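Local structure of KmHsv2 (Kluyveromyces marxianus, 3VU4) at residues A101-L106 with I113-G118. The protein probably binds phosphoinositides, like the homologous Atg18, and forms a seven-bladed beta-propeller of the PROPPIN family. Numbering follows the deposited sequence.
Sequences APVKDL and IVVSYG. With SO4 (sulfate ion), chain C.
Asp105 and Ser116 sit at the heart of this antiparallel pairing, which joins the first two strands of one four-stranded propeller blade. The pairing contains a beta bulge: Lys104 and Asp105 together stand opposite Ser116. Lys104 N gives a nearly straight hydrogen bond to Ser116 O at 2.7 Å, while Ser116 N returns one to Asp105 O at 3.0 Å. Ser116 adds its side chain to this arrangement. With chi1 at 75°, OG lies between its own backbone N and carbonyl carbon and reaches across the strands, where it accepts Asp105 N at 2.9 Å. The same OG donates to Asp105 OD2 at 3.0 Å, so two bonds fix the hydroxyl's rotation. It meets the carboxylate on the anti side, 23° out of its plane, and Phe139 of strand 137-139 touches both side chains.

Val115 and Leu106 share the face of the sheet opposite to that of Ser116. These two side chains run side by side in the same direction, and Leu106 CD1 comes within 3.5 Å of Val115 CG2. The other branch of Val115, CG1, meets Val103 CG1 at 3.8 Å, the two valines crossing at about a right angle. Val83 of strand 82-87, in the preceding blade, packs on both Val103 and Leu106, tying the apolar cluster to the neighbouring sheet.

At the open end, Tyr117 CB lies against the carbonyls of Ala101 and Pro102, while the ring leads away from segment 101-106 and OH hydrogen-bonds Ser122 OG. A water joins Pro102 O to Gly118 N. Lys104 starts with CG anti to its carbonyl carbon and then stays fully extended, carrying NZ to Gly118 O at 2.6 Å and to O1 of a sulfate, probably from the crystallisation liquor, at 3.1 Å.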
ATOM      1  N   ALA A 101     -17.060  15.282  -7.489  1.00 56.05           N
ATOM      2  CA  ALA A 101     -16.401  14.685  -8.645  1.00 53.50           C
ATOM      3  C   ALA A 101     -16.282  13.186  -8.396  1.00 52.64           C
ATOM      4  O   ALA A 101     -16.537  12.724  -7.287  1.00 52.48           O
ATOM      5  CB  ALA A 101     -15.031  15.311  -8.842  1.00 51.89           C
ATOM      6  N   PRO A 102     -15.896  12.402  -9.419  1.00 52.17           N
ATOM      7  CA  PRO A 102     -15.769  10.951  -9.228  1.00 51.36           C
ATOM      8  C   PRO A 102     -14.781  10.630  -8.104  1.00 51.37           C
ATOM      9  O   PRO A 102     -13.749  11.286  -7.977  1.00 51.65           O
ATOM     10  CB  PRO A 102     -15.262  10.465 -10.583  1.00 50.32           C
ATOM     11  CG  PRO A 102     -15.739  11.512 -11.539  1.00 51.03           C
ATOM     12  CD  PRO A 102     -15.502  12.786 -10.786  1.00 50.78           C
ATOM     13  N   VAL A 103     -15.093   9.626  -7.294  1.00 49.36           N
ATOM     14  CA  VAL A 103     -14.210   9.253  -6.204  1.00 48.70           C
ATOM     15  C   VAL A 103     -12.913   8.622  -6.709  1.00 49.00           C
ATOM     16  O   VAL A 103     -12.942   7.685  -7.512  1.00 48.10           O
ATOM     17  CB  VAL A 103     -14.896   8.260  -5.251  1.00 48.84           C
ATOM     18  CG1 VAL A 103     -13.937   7.853  -4.142  1.00 49.70           C
ATOM     19  CG2 VAL A 103     -16.143   8.889  -4.664  1.00 49.30           C
ATOM     20  N   LYS A 104     -11.783   9.152  -6.231  1.00 48.43           N
ATOM     21  CA  LYS A 104     -10.446   8.660  -6.580  1.00 46.42           C
ATOM     22  C   LYS A 104      -9.941   7.773  -5.440  1.00 46.01           C
ATOM     23  O   LYS A 104     -10.116   6.554  -5.456  1.00 46.26           O
ATOM     24  CB  LYS A 104      -9.462   9.821  -6.770  1.00 46.13           C
ATOM     25  CG  LYS A 104      -9.711  10.714  -7.972  1.00 45.77           C
ATOM     26  CD  LYS A 104      -8.620  11.775  -8.042  1.00 49.05           C
ATOM     27  CE  LYS A 104      -8.783  12.714  -9.230  1.00 50.86           C
ATOM     28  NZ  LYS A 104      -7.680  13.731  -9.267  1.00 53.10           N
ATOM     29  N   ASP A 105      -9.319   8.391  -4.441  1.00 45.84           N
ATOM     30  CA  ASP A 105      -8.811   7.646  -3.295  1.00 44.79           C
ATOM     31  C   ASP A 105      -9.910   7.475  -2.248  1.00 44.09           C
ATOM     32  O   ASP A 105     -10.814   8.305  -2.144  1.00 42.88           O
ATOM     33  CB  ASP A 105      -7.618   8.381  -2.690  1.00 46.34           C
ATOM     34  CG  ASP A 105      -6.469   8.527  -3.670  1.00 48.85           C
ATOM     35  OD1 ASP A 105      -5.861   7.487  -4.032  1.00 48.68           O
ATOM     36  OD2 ASP A 105      -6.182   9.678  -4.078  1.00 47.40           O
ATOM     37  N   LEU A 106      -9.825   6.397  -1.474  1.00 43.17           N
ATOM     38  CA  LEU A 106     -10.807   6.103  -0.438  1.00 41.60           C
ATOM     39  C   LEU A 106     -10.168   5.315   0.704  1.00 42.78           C
ATOM     40  O   LEU A 106      -9.657   4.211   0.494  1.00 42.08           O
ATOM     41  CB  LEU A 106     -11.963   5.300  -1.032  1.00 40.59           C
ATOM     42  CG  LEU A 106     -13.092   4.937  -0.067  1.00 41.05           C
ATOM     43  CD1 LEU A 106     -13.654   6.209   0.537  1.00 40.64           C
ATOM     44  CD2 LEU A 106     -14.179   4.164  -0.792  1.00 38.11           C
ATOM     45  N   ILE A 113     -13.491   8.553   7.341  1.00 54.26           N
ATOM     46  CA  ILE A 113     -13.702   8.048   5.996  1.00 50.09           C
ATOM     47  C   ILE A 113     -13.040   9.105   5.118  1.00 48.99           C
ATOM     48  O   ILE A 113     -13.607  10.174   4.905  1.00 49.09           O
ATOM     49  CB  ILE A 113     -15.189   7.967   5.612  1.00 47.56           C
ATOM     50  CG1 ILE A 113     -15.927   7.005   6.541  1.00 46.93           C
ATOM     51  CG2 ILE A 113     -15.318   7.478   4.176  1.00 44.78           C
ATOM     52  CD1 ILE A 113     -17.396   6.815   6.187  1.00 44.09           C
ATOM     53  N   VAL A 114     -11.833   8.825   4.637  1.00 46.30           N
ATOM     54  CA  VAL A 114     -11.125   9.782   3.792  1.00 45.23           C
ATOM     55  C   VAL A 114     -11.528   9.530   2.341  1.00 45.03           C
ATOM     56  O   VAL A 114     -11.491   8.389   1.877  1.00 45.92           O
ATOM     57  CB  VAL A 114      -9.585   9.636   3.962  1.00 44.68           C
ATOM     58  CG1 VAL A 114      -8.865  10.693   3.155  1.00 40.94           C
ATOM     59  CG2 VAL A 114      -9.211   9.748   5.440  1.00 42.45           C
ATOM     60  N   VAL A 115     -11.918  10.594   1.637  1.00 43.43           N
ATOM     61  CA  VAL A 115     -12.363  10.499   0.239  1.00 43.98           C
ATOM     62  C   VAL A 115     -11.806  11.627  -0.645  1.00 44.41           C
ATOM     63  O   VAL A 115     -11.988  12.806  -0.333  1.00 46.14           O
ATOM     64  CB  VAL A 115     -13.919  10.569   0.142  1.00 42.85           C
ATOM     65  CG1 VAL A 115     -14.364  10.404  -1.304  1.00 40.33           C
ATOM     66  CG2 VAL A 115     -14.555   9.511   1.029  1.00 42.85           C
ATOM     67  N   SER A 116     -11.144  11.281  -1.745  1.00 42.39           N
ATOM     68  CA  SER A 116     -10.616  12.312  -2.628  1.00 43.15           C
ATOM     69  C   SER A 116     -11.302  12.232  -3.977  1.00 44.46           C
ATOM     70  O   SER A 116     -11.708  11.161  -4.426  1.00 44.85           O
ATOM     71  CB  SER A 116      -9.097  12.183  -2.810  1.00 43.83           C
ATOM     72  OG  SER A 116      -8.753  11.102  -3.659  1.00 46.98           O
ATOM     73  N   TYR A 117     -11.432  13.383  -4.617  1.00 45.13           N
ATOM     74  CA  TYR A 117     -12.076  13.482  -5.909  1.00 47.35           C
ATOM     75  C   TYR A 117     -11.577  14.776  -6.493  1.00 47.83           C
ATOM     76  O   TYR A 117     -11.420  15.757  -5.772  1.00 49.64           O
ATOM     77  CB  TYR A 117     -13.596  13.540  -5.743  1.00 48.67           C
ATOM     78  CG  TYR A 117     -14.050  14.480  -4.649  1.00 49.30           C
ATOM     79  CD1 TYR A 117     -13.951  14.115  -3.301  1.00 48.64           C
ATOM     80  CD2 TYR A 117     -14.561  15.739  -4.955  1.00 49.75           C
ATOM     81  CE1 TYR A 117     -14.351  14.982  -2.284  1.00 49.22           C
ATOM     82  CE2 TYR A 117     -14.966  16.619  -3.945  1.00 51.47           C
ATOM     83  CZ  TYR A 117     -14.857  16.234  -2.612  1.00 50.56           C
ATOM     84  OH  TYR A 117     -15.235  17.104  -1.617  1.00 48.09           O
ATOM     85  N   GLY A 118     -11.337  14.797  -7.794  1.00 48.48           N
ATOM     86  CA  GLY A 118     -10.825  16.014  -8.389  1.00 49.59           C
ATOM     87  C   GLY A 118      -9.544  16.341  -7.653  1.00 49.64           C
ATOM     88  O   GLY A 118      -8.655  15.487  -7.546  1.00 49.29           O
TER
HETATM   89  S   SO4 C 401      -8.913  14.918 -12.658  1.00 80.53           S
HETATM   90  O1  SO4 C 401      -9.149  15.556 -11.347  1.00 80.90           O
HETATM   91  O2  SO4 C 401      -7.636  14.184 -12.619  1.00 79.35           O
HETATM   92  O3  SO4 C 401     -10.002  13.967 -12.943  1.00 79.95           O
HETATM   93  O4  SO4 C 401      -8.869  15.956 -13.706  1.00 79.46           O
HETATM   94  O   HOH W   1     -12.176  12.602  -9.475  1.00 52.65           O